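Local coordinates for protein CCMAN5 (Cellulosimicrobium cellulans, PDB 2XSG) that hydrolyses alpha-linked mannose as a family 92 glycoside hydrolase and enables mannose-6-phosphate modification of yeast-produced human lysosomal enzymes, at residues Tyr548-Ala552 with Phe766-Thr770; Val459-Tyr463 with Tyr542-Tyr548; Arg91-Tyr97 with Val160-Glu164; Thr84-Ala90 with Asn119-Asp124. All coordinates share one frame; numbering follows the deposited sequence.

Contact 1 of 4, residues Tyr548-Ala552 with Phe766-Thr770; sequences YDMDA and FSMST
Asp549 and Ser769 are joined by a side-chain hydrogen bond between 548-552 and 766-770. The hydroxyl OG of Ser769 donates to Asp549 OD1 at 2.6 Å, on the syn lone pair that faces the other carboxylate oxygen. OD1 has a second donor, Ala552 N, which comes down from above the carboxylate plane, 54° out of it, at 3.1 Å. Gripped from two directions, the carboxylate is unlikely to rotate; a weak bond from Ser769 N reaches OD2 as well.

Backbone groups add two more links. Met768 N gives a nearly straight bond to Tyr548 O (2.7 Å), while Asp551 N donates to Ser767 OG at 2.9 Å. The Ser767 hydroxyl sits beside its own backbone N (chi1 -83°), and in that position it also donates to a water, which accepts from Met550 N and donates to Phe766 O.

The apolar part is carried by Met768 and Tyr548, whose side chains run side by side in the same direction. Met768 is extended through chi2 and turns only at chi3, bringing CE to the edge of the Tyr548 ring, 4.0 Å from CE1; SD lies obliquely to the ring in a Met-aromatic contact. The phenol oxygen of Tyr548 continues to Ala488 O on helix 478-495. At the outer margin Thr770 CG2 touches Asp551 OD1 (3.3 Å).

Asp549 is thus the N-cap of helix 550-556 in the catalytic domain, and the cap is shared with the C-terminal tail, which is tied down over the first turn of that helix.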
# COMPACT_ATOMS: atom_id res chain seq x y z
N TYR A 548 20.92 0.17 -6.70
CA TYR A 548 21.81 1.30 -6.42
C TYR A 548 23.16 1.17 -7.14
O TYR A 548 24.03 2.05 -7.00
CB TYR A 548 22.05 1.39 -4.90
CG TYR A 548 22.60 0.11 -4.30
CD1 TYR A 548 23.96 -0.07 -4.10
CD2 TYR A 548 21.74 -0.93 -3.94
CE1 TYR A 548 24.46 -1.26 -3.57
CE2 TYR A 548 22.22 -2.10 -3.42
CZ TYR A 548 23.57 -2.27 -3.22
OH TYR A 548 24.02 -3.45 -2.70
N ASP A 549 23.34 0.09 -7.90
CA ASP A 549 24.60 -0.12 -8.63
C ASP A 549 24.48 -1.01 -9.87
O ASP A 549 25.10 -2.09 -9.97
CB ASP A 549 25.70 -0.65 -7.69
CG ASP A 549 27.07 -0.08 -8.04
OD1 ASP A 549 27.29 0.30 -9.22
OD2 ASP A 549 27.93 -0.02 -7.15
N MET A 550 23.69 -0.53 -10.82
CA MET A 550 23.54 -1.12 -12.13
C MET A 550 24.86 -1.18 -12.86
O MET A 550 25.09 -2.10 -13.61
CB MET A 550 22.49 -0.36 -12.96
CG MET A 550 21.03 -0.65 -12.56
SD MET A 550 20.59 -2.38 -12.79
CE MET A 550 20.59 -2.50 -14.58
N ASP A 551 25.74 -0.19 -12.65
CA ASP A 551 27.03 -0.19 -13.34
C ASP A 551 27.86 -1.39 -12.92
O ASP A 551 28.39 -2.11 -13.77
CB ASP A 551 27.80 1.09 -13.09
CG ASP A 551 28.99 1.23 -14.05
OD1 ASP A 551 30.10 0.75 -13.71
OD2 ASP A 551 28.81 1.81 -15.14
N ALA A 552 27.98 -1.61 -11.61
CA ALA A 552 28.72 -2.75 -11.09
C ALA A 552 28.01 -4.05 -11.48
O ALA A 552 28.66 -5.05 -11.76
CB ALA A 552 28.88 -2.66 -9.57
N PHE A 766 22.58 7.19 -11.95
CA PHE A 766 23.27 6.92 -10.70
C PHE A 766 23.61 5.44 -10.50
O PHE A 766 22.78 4.55 -10.67
CB PHE A 766 22.47 7.43 -9.49
CG PHE A 766 23.06 7.03 -8.18
CD1 PHE A 766 24.13 7.74 -7.64
CD2 PHE A 766 22.58 5.92 -7.49
CE1 PHE A 766 24.69 7.37 -6.41
CE2 PHE A 766 23.14 5.52 -6.27
CZ PHE A 766 24.20 6.25 -5.72
N SER A 767 24.86 5.21 -10.10
CA SER A 767 25.34 3.94 -9.58
C SER A 767 26.35 4.30 -8.50
O SER A 767 27.20 5.16 -8.72
CB SER A 767 26.03 3.12 -10.67
OG SER A 767 25.09 2.41 -11.43
N MET A 768 26.22 3.66 -7.34
CA MET A 768 27.10 3.90 -6.19
C MET A 768 28.59 3.85 -6.57
O MET A 768 29.35 4.72 -6.18
CB MET A 768 26.80 2.89 -5.08
CG MET A 768 27.68 3.01 -3.85
SD MET A 768 27.38 1.68 -2.66
CE MET A 768 28.16 0.29 -3.46
N SER A 769 28.98 2.84 -7.35
CA SER A 769 30.39 2.60 -7.68
C SER A 769 31.03 3.66 -8.59
O SER A 769 32.24 3.84 -8.58
CB SER A 769 30.56 1.22 -8.33
OG SER A 769 29.79 1.12 -9.52
N THR A 770 30.20 4.33 -9.39
CA THR A 770 30.68 5.29 -10.37
C THR A 770 30.36 6.75 -10.01
O THR A 770 30.81 7.66 -10.69
CB THR A 770 30.16 4.99 -11.81
OG1 THR A 770 28.72 4.89 -11.82
CG2 THR A 770 30.77 3.72 -12.35
O HOH W 1 22.35 1.92 -10.22

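Contact 2 of 4, residues Val459-Tyr463 with Tyr542-Tyr548; sequences VQRGY and YHWYDAY
The Tyr463 and Tyr548 side chains run antiparallel past one another, with Tyr548 CD2 over one face of the Tyr463 ring, 3.7 Å from CD1. Their planes are inclined at 52°. Next to Tyr463 on the chain, Gly462 has no side chain, and the phenol oxygen of Tyr548 comes within 3.1 Å of its carbonyl carbon on the way to Ala488 O. The Tyr463 hydroxyl binds Ala682 O.

Tyr545 meets Tyr463 nearly at a right angle: CE1 of Tyr545 is 3.8 Å from Tyr463 CD2, and the three tyrosines form an aromatic cluster. With CG anti to the backbone N (chi1 -160°), the Tyr545 ring lies along the helix surface, with CZ 3.9 Å from Gln460 CG.

Val459 fills the next place. Its CG2 branch packs on Tyr545 CB (3.9 Å) and meets the edge of the Tyr542 ring near its plane, while CG1 approaches Asp546 OD2. The loop is bent here by an inverse gamma turn centred on Asp546, closed by Ala547 N to Tyr545 O at 2.7 Å.

This buried patch joins helix 455-474 to the loop between helices 539-542 and 550-556. Helix 353-366 packs Trp354 on Tyr542, Phe357 on Tyr545 and Arg358 on Ala547, helix 478-495 touches Asp546 through Pro491 and Ile492, and Leu512 of strand 508-512 packs on Val459 and Tyr542.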
# COMPACT_ATOMS: atom_id res chain seq x y z
N VAL A 459 21.62 -9.88 -1.18
CA VAL A 459 21.23 -8.72 -1.99
C VAL A 459 20.41 -7.73 -1.17
O VAL A 459 20.50 -6.51 -1.36
CB VAL A 459 20.47 -9.07 -3.32
CG1 VAL A 459 21.37 -9.82 -4.32
CG2 VAL A 459 19.23 -9.87 -3.03
N GLN A 460 19.59 -8.24 -0.25
CA GLN A 460 18.76 -7.39 0.59
C GLN A 460 19.57 -6.53 1.54
O GLN A 460 19.32 -5.35 1.65
CB GLN A 460 17.72 -8.21 1.35
CG GLN A 460 16.54 -8.60 0.44
CD GLN A 460 15.49 -9.39 1.18
OE1 GLN A 460 14.71 -8.83 1.93
NE2 GLN A 460 15.48 -10.70 0.98
N ARG A 461 20.54 -7.14 2.23
CA ARG A 461 21.44 -6.40 3.10
C ARG A 461 22.25 -5.39 2.29
O ARG A 461 22.57 -4.30 2.78
CB ARG A 461 22.37 -7.36 3.87
CG ARG A 461 23.41 -6.69 4.76
CD ARG A 461 23.87 -7.61 5.87
NE ARG A 461 22.78 -7.83 6.83
CZ ARG A 461 22.68 -8.86 7.66
NH1 ARG A 461 23.62 -9.80 7.69
NH2 ARG A 461 21.63 -8.96 8.47
N GLY A 462 22.58 -5.75 1.06
CA GLY A 462 23.33 -4.85 0.19
C GLY A 462 22.59 -3.55 0.01
O GLY A 462 23.16 -2.47 0.19
N TYR A 463 21.30 -3.64 -0.33
CA TYR A 463 20.48 -2.45 -0.51
C TYR A 463 20.27 -1.70 0.83
O TYR A 463 20.34 -0.47 0.87
CB TYR A 463 19.14 -2.81 -1.16
CG TYR A 463 18.56 -1.74 -2.06
CD1 TYR A 463 18.77 -0.38 -1.82
CD2 TYR A 463 17.76 -2.09 -3.15
CE1 TYR A 463 18.23 0.61 -2.64
CE2 TYR A 463 17.20 -1.10 -3.98
CZ TYR A 463 17.44 0.25 -3.72
OH TYR A 463 16.90 1.24 -4.52
N TYR A 542 15.33 -11.59 -8.61
CA TYR A 542 16.23 -11.06 -7.60
C TYR A 542 17.59 -10.61 -8.14
O TYR A 542 18.27 -9.81 -7.49
CB TYR A 542 16.45 -12.08 -6.49
CG TYR A 542 15.43 -12.04 -5.39
CD1 TYR A 542 14.22 -12.74 -5.48
CD2 TYR A 542 15.69 -11.33 -4.23
CE1 TYR A 542 13.29 -12.70 -4.44
CE2 TYR A 542 14.77 -11.28 -3.19
CZ TYR A 542 13.59 -11.98 -3.30
OH TYR A 542 12.72 -11.90 -2.23
N HIS A 543 18.00 -11.11 -9.31
CA HIS A 543 19.26 -10.68 -9.92
C HIS A 543 19.48 -9.15 -9.92
O HIS A 543 20.60 -8.66 -9.65
CB HIS A 543 19.43 -11.23 -11.34
CG HIS A 543 20.73 -10.83 -11.98
ND1 HIS A 543 20.81 -9.91 -13.00
CD2 HIS A 543 22.01 -11.16 -11.68
CE1 HIS A 543 22.07 -9.72 -13.34
NE2 HIS A 543 22.83 -10.46 -12.54
N TRP A 544 18.41 -8.41 -10.22
CA TRP A 544 18.42 -6.97 -10.42
C TRP A 544 18.24 -6.18 -9.11
O TRP A 544 18.12 -4.95 -9.15
CB TRP A 544 17.33 -6.55 -11.44
CG TRP A 544 17.31 -7.41 -12.68
CD1 TRP A 544 16.45 -8.44 -12.96
CD2 TRP A 544 18.22 -7.33 -13.80
NE1 TRP A 544 16.76 -8.99 -14.19
CE2 TRP A 544 17.84 -8.34 -14.72
CE3 TRP A 544 19.31 -6.50 -14.10
CZ2 TRP A 544 18.52 -8.54 -15.92
CZ3 TRP A 544 19.99 -6.71 -15.30
CH2 TRP A 544 19.60 -7.73 -16.19
N TYR A 545 18.22 -6.87 -7.97
CA TYR A 545 17.82 -6.25 -6.71
C TYR A 545 18.64 -5.04 -6.28
O TYR A 545 18.10 -4.04 -5.77
CB TYR A 545 17.76 -7.27 -5.56
CG TYR A 545 16.92 -6.82 -4.38
CD1 TYR A 545 17.49 -6.08 -3.33
CD2 TYR A 545 15.57 -7.13 -4.31
CE1 TYR A 545 16.71 -5.67 -2.24
CE2 TYR A 545 14.78 -6.73 -3.22
CZ TYR A 545 15.36 -6.00 -2.20
OH TYR A 545 14.57 -5.61 -1.14
N ASP A 546 19.95 -5.12 -6.49
CA ASP A 546 20.84 -4.09 -5.98
C ASP A 546 20.84 -2.89 -6.92
O ASP A 546 21.82 -2.59 -7.61
CB ASP A 546 22.22 -4.68 -5.65
CG ASP A 546 22.18 -5.57 -4.42
OD1 ASP A 546 21.24 -5.38 -3.60
OD2 ASP A 546 23.05 -6.44 -4.25
N ALA A 547 19.67 -2.23 -6.95
CA ALA A 547 19.37 -1.22 -7.95
C ALA A 547 20.13 0.10 -7.78
O ALA A 547 20.00 1.00 -8.61
CB ALA A 547 17.85 -0.96 -8.00
N TYR A 548 20.92 0.17 -6.70
CA TYR A 548 21.81 1.30 -6.42
C TYR A 548 23.16 1.17 -7.14
O TYR A 548 24.03 2.05 -7.00
CB TYR A 548 22.05 1.39 -4.90
CG TYR A 548 22.60 0.11 -4.30
CD1 TYR A 548 23.96 -0.07 -4.10
CD2 TYR A 548 21.74 -0.93 -3.94
CE1 TYR A 548 24.46 -1.26 -3.57
CE2 TYR A 548 22.22 -2.10 -3.42
CZ TYR A 548 23.57 -2.27 -3.22
OH TYR A 548 24.02 -3.45 -2.70

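Contact 3 of 4, residues Arg91-Tyr97 with Val160-Glu164; sequences RPGTGTY and VVDLE
Asp162 points at Tyr97 and Arg91 from the end of strand 158-162, and its side chain meets them atom by atom. CB passes 3.7 Å from Tyr97 OH. CG is turned anti to the backbone N (chi1 -166°), which carries the carboxylate out beyond the strand and towards the loop 91-97. There OD2 takes the Tyr97 hydroxyl in a very short bond of 2.5 Å, lying at the edge of the phenol ring in its plane; ring and carboxylate stand 79° apart.

The same OD2 accepts from Arg91 NH1 at 3.0 Å, a donor that arrives from above the carboxylate plane while the oxygen stays within the guanidinium plane. OD1 receives Arg91 NH2 on its syn side, also at 3.0 Å, so the arginine grips the acid end-on with two nitrogens in a salt bridge. The strand belongs to an antiparallel sheet of the N-terminal domain, with strand 80-84 beside it at the sheet's outer margin, and the loop that follows 80-84 folds back to deliver both donors. OD1 has a further bond, met nearly along its C-O axis by Glu164 N: an Asx turn that fixes the carboxylate as the strand ends. With this many donors the acid is probably held ionised.

Arg91 NH2 also forms a salt bridge to Asp233, and NH1 also donates to Pro92 O, which lies 29° out of the guanidinium plane. Trp217 of strand 212-217 packs on Arg91, Pro92, Val160 and Asp162 alike. Beside the polar cluster, Val160 CG1 rests 3.9 Å from Tyr97 CE1 and 4.3 Å from Pro92 CG.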
# COMPACT_ATOMS: atom_id res chain seq x y z
N ARG A 91 -24.94 -13.42 23.66
CA ARG A 91 -23.99 -12.90 22.67
C ARG A 91 -24.41 -13.40 21.28
O ARG A 91 -24.72 -14.57 21.12
CB ARG A 91 -22.57 -13.33 23.02
CG ARG A 91 -21.50 -12.74 22.07
CD ARG A 91 -20.97 -13.70 20.97
NE ARG A 91 -19.71 -13.14 20.47
CZ ARG A 91 -19.61 -12.26 19.48
NH1 ARG A 91 -20.69 -11.89 18.80
NH2 ARG A 91 -18.42 -11.77 19.15
N PRO A 92 -24.46 -12.49 20.28
CA PRO A 92 -24.99 -12.88 18.96
C PRO A 92 -24.15 -13.94 18.28
O PRO A 92 -22.92 -13.91 18.37
CB PRO A 92 -24.92 -11.58 18.17
CG PRO A 92 -25.09 -10.51 19.22
CD PRO A 92 -24.31 -11.03 20.39
N GLY A 93 -24.81 -14.89 17.63
CA GLY A 93 -24.15 -15.75 16.64
C GLY A 93 -23.89 -14.91 15.40
O GLY A 93 -24.78 -14.19 14.95
N THR A 94 -22.68 -14.98 14.87
CA THR A 94 -22.27 -14.13 13.74
C THR A 94 -23.08 -14.39 12.47
O THR A 94 -23.25 -13.51 11.65
CB THR A 94 -20.77 -14.30 13.39
OG1 THR A 94 -20.57 -15.52 12.66
CG2 THR A 94 -19.91 -14.30 14.65
N GLY A 95 -23.59 -15.61 12.32
CA GLY A 95 -24.46 -15.95 11.18
C GLY A 95 -25.73 -15.11 11.13
O GLY A 95 -26.29 -14.87 10.05
N THR A 96 -26.18 -14.64 12.29
CA THR A 96 -27.41 -13.86 12.41
C THR A 96 -27.28 -12.42 11.87
O THR A 96 -28.30 -11.73 11.65
CB THR A 96 -27.91 -13.82 13.88
OG1 THR A 96 -27.05 -12.98 14.66
CG2 THR A 96 -27.97 -15.24 14.47
N TYR A 97 -26.04 -11.98 11.70
CA TYR A 97 -25.73 -10.65 11.15
C TYR A 97 -26.04 -10.54 9.65
O TYR A 97 -26.18 -9.44 9.13
CB TYR A 97 -24.23 -10.35 11.32
CG TYR A 97 -23.72 -10.24 12.75
CD1 TYR A 97 -24.56 -9.88 13.83
CD2 TYR A 97 -22.37 -10.44 13.01
CE1 TYR A 97 -24.05 -9.77 15.14
CE2 TYR A 97 -21.85 -10.34 14.30
CZ TYR A 97 -22.69 -9.99 15.36
OH TYR A 97 -22.14 -9.89 16.63
N VAL A 160 -25.73 -3.72 16.70
CA VAL A 160 -24.82 -4.55 17.48
C VAL A 160 -23.44 -3.95 17.28
O VAL A 160 -23.05 -3.68 16.13
CB VAL A 160 -24.84 -6.00 16.98
CG1 VAL A 160 -23.72 -6.81 17.62
CG2 VAL A 160 -26.19 -6.65 17.25
N VAL A 161 -22.72 -3.74 18.38
CA VAL A 161 -21.34 -3.29 18.30
C VAL A 161 -20.50 -4.49 18.76
O VAL A 161 -20.42 -4.76 19.94
CB VAL A 161 -21.09 -2.01 19.16
CG1 VAL A 161 -19.65 -1.53 19.05
CG2 VAL A 161 -22.08 -0.89 18.80
N ASP A 162 -19.91 -5.21 17.81
CA ASP A 162 -19.16 -6.43 18.09
C ASP A 162 -17.66 -6.13 18.19
O ASP A 162 -17.00 -5.74 17.19
CB ASP A 162 -19.44 -7.46 17.00
CG ASP A 162 -19.00 -8.85 17.36
OD1 ASP A 162 -17.96 -9.03 18.04
OD2 ASP A 162 -19.69 -9.80 16.97
N LEU A 163 -17.11 -6.32 19.38
CA LEU A 163 -15.72 -5.94 19.64
C LEU A 163 -14.75 -7.11 19.55
O LEU A 163 -13.56 -6.96 19.85
CB LEU A 163 -15.58 -5.23 20.98
CG LEU A 163 -16.09 -3.78 21.10
CD1 LEU A 163 -15.65 -2.92 19.90
CD2 LEU A 163 -17.57 -3.76 21.19
N GLU A 164 -15.25 -8.27 19.14
CA GLU A 164 -14.38 -9.42 18.95
C GLU A 164 -13.81 -9.46 17.53
O GLU A 164 -12.67 -9.83 17.34
CB GLU A 164 -15.11 -10.72 19.28
CG GLU A 164 -14.19 -11.95 19.41
CD GLU A 164 -13.84 -12.57 18.05
OE1 GLU A 164 -14.53 -12.30 17.05
OE2 GLU A 164 -12.84 -13.32 17.98

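Contact 4 of 4, residues Thr84-Ala90 with Asn119-Asp124; sequences TSGSYTA and NVAGTD
The carboxylate of Asp124 comes up at the edge of the Tyr88 ring, near the ring plane, with OD1 3.7 Å from CD2 and the two planes 64° apart. Both residues directly follow a single parallel beta bridge, Ser87 with Thr123, in a domain whose sheets are otherwise antiparallel. The carboxylate's own edge is turned to Thr89: Thr89 N donates to OD1 at 3.0 Å and the Thr89 hydroxyl to OD2 at 2.6 Å, both from the syn side and only modestly out of plane. One donor on each oxygen fixes the rotation of the carboxylate. The Thr89 OG1 takes the position between its backbone N and carbonyl carbon (chi1 63°), which places it on the same side as the amide N, within reach of the other carboxylate oxygen.

In the bridge, Ser87 N donates to Gly122 O at 2.8 Å and Ser87 O accepts from Asp124 N at 3.0 Å, the one-before, one-after pattern of parallel strands. Two residues earlier, Ser85 N donates to Val120 O. The pairing ties the loop after edge strand 80-84 to the end of strand 112-121 of the larger antiparallel sheet.

Next to Ser85, Thr84 OG1 closes an ST turn by accepting from Gly86 N, and the same oxygen is packed against the CG2 branch of Val120 at 3.4 Å. The Tyr88 hydroxyl is bonded to Thr96. Between the bridge and the Ser85 N to Val120 O bond, a water donates to Ser85 O and accepts from Gly122 N at 2.9 Å.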
# COMPACT_ATOMS: atom_id res chain seq x y z
N THR A 84 -29.81 -4.27 12.68
CA THR A 84 -30.74 -5.39 12.72
C THR A 84 -32.07 -4.99 13.34
O THR A 84 -32.13 -4.08 14.17
CB THR A 84 -30.14 -6.59 13.47
OG1 THR A 84 -31.02 -7.71 13.36
CG2 THR A 84 -29.89 -6.26 14.96
N SER A 85 -33.14 -5.67 12.92
CA SER A 85 -34.45 -5.50 13.56
C SER A 85 -34.72 -6.65 14.51
O SER A 85 -35.79 -6.74 15.11
CB SER A 85 -35.57 -5.39 12.53
OG SER A 85 -35.33 -4.30 11.66
N GLY A 86 -33.73 -7.53 14.63
CA GLY A 86 -33.82 -8.65 15.56
C GLY A 86 -33.53 -8.27 17.00
O GLY A 86 -33.14 -7.13 17.27
N SER A 87 -33.72 -9.24 17.89
CA SER A 87 -33.48 -9.14 19.33
C SER A 87 -32.51 -10.23 19.79
O SER A 87 -32.44 -11.31 19.17
CB SER A 87 -34.80 -9.35 20.09
OG SER A 87 -35.70 -8.29 19.83
N TYR A 88 -31.81 -9.99 20.89
CA TYR A 88 -30.87 -10.98 21.45
C TYR A 88 -31.07 -11.19 22.95
O TYR A 88 -31.49 -10.27 23.67
CB TYR A 88 -29.42 -10.55 21.16
CG TYR A 88 -29.04 -10.59 19.69
CD1 TYR A 88 -29.08 -9.44 18.90
CD2 TYR A 88 -28.64 -11.78 19.08
CE1 TYR A 88 -28.72 -9.46 17.54
CE2 TYR A 88 -28.29 -11.82 17.73
CZ TYR A 88 -28.32 -10.66 16.97
OH TYR A 88 -27.97 -10.71 15.65
N THR A 89 -30.77 -12.40 23.42
CA THR A 89 -30.82 -12.74 24.85
C THR A 89 -29.46 -13.30 25.30
O THR A 89 -29.27 -13.63 26.47
CB THR A 89 -31.93 -13.80 25.19
OG1 THR A 89 -31.65 -15.04 24.52
CG2 THR A 89 -33.31 -13.33 24.78
N ALA A 90 -28.53 -13.42 24.34
CA ALA A 90 -27.15 -13.83 24.61
C ALA A 90 -26.25 -13.20 23.54
O ALA A 90 -26.74 -12.51 22.64
CB ALA A 90 -27.01 -15.37 24.58
N ASN A 119 -33.72 -6.64 5.24
CA ASN A 119 -34.04 -6.56 6.67
C ASN A 119 -33.93 -7.96 7.29
O ASN A 119 -34.15 -8.96 6.60
CB ASN A 119 -35.44 -5.97 6.86
CG ASN A 119 -35.78 -5.66 8.32
OD1 ASN A 119 -36.95 -5.74 8.70
ND2 ASN A 119 -34.77 -5.31 9.14
N VAL A 120 -33.54 -8.02 8.56
CA VAL A 120 -33.51 -9.26 9.32
C VAL A 120 -34.16 -9.05 10.69
O VAL A 120 -34.01 -7.98 11.30
CB VAL A 120 -32.07 -9.86 9.46
CG1 VAL A 120 -31.49 -10.20 8.09
CG2 VAL A 120 -31.12 -8.89 10.21
N ALA A 121 -34.89 -10.06 11.16
CA ALA A 121 -35.63 -9.98 12.44
C ALA A 121 -35.80 -11.35 13.07
O ALA A 121 -35.50 -12.35 12.46
CB ALA A 121 -36.98 -9.30 12.23
N GLY A 122 -36.32 -11.39 14.30
CA GLY A 122 -36.39 -12.62 15.07
C GLY A 122 -35.54 -12.53 16.33
O GLY A 122 -35.05 -11.44 16.67
N THR A 123 -35.36 -13.66 17.02
CA THR A 123 -34.67 -13.67 18.31
C THR A 123 -33.53 -14.68 18.27
O THR A 123 -33.73 -15.86 17.93
CB THR A 123 -35.65 -13.94 19.48
OG1 THR A 123 -36.68 -12.94 19.46
CG2 THR A 123 -34.93 -13.87 20.81
N ASP A 124 -32.33 -14.20 18.56
CA ASP A 124 -31.12 -15.03 18.56
C ASP A 124 -30.96 -15.87 17.28
O ASP A 124 -31.15 -15.36 16.17
CB ASP A 124 -31.09 -15.92 19.83
CG ASP A 124 -31.02 -15.10 21.12
OD1 ASP A 124 -30.04 -14.33 21.30
OD2 ASP A 124 -31.94 -15.25 21.95
O HOH W 2 -37.42 -9.17 15.86

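The four contacts form two groups on opposite sides of the chain's centre. Contacts 1 and 2, centres 11 Å apart, involve the catalytic domain; they share Tyr548 and also touch where Met550 CE lies 4.2 Å from Trp544 CE3. Contacts 3 and 4, centres 10 Å apart in the N-terminal domain, are joined by a probable hydrogen bond of 2.6 Å between Thr96 OG1 and Tyr88 OH. The centres of contacts 2 and 3 are about 47 Å apart. Contact 2 approaches the ligands: the Gln460 side chain is about 10 Å from a bound buffer molecule and that of Tyr542 about 10 Å from the calcium ion held by Asn588, Glu589 and Asp662.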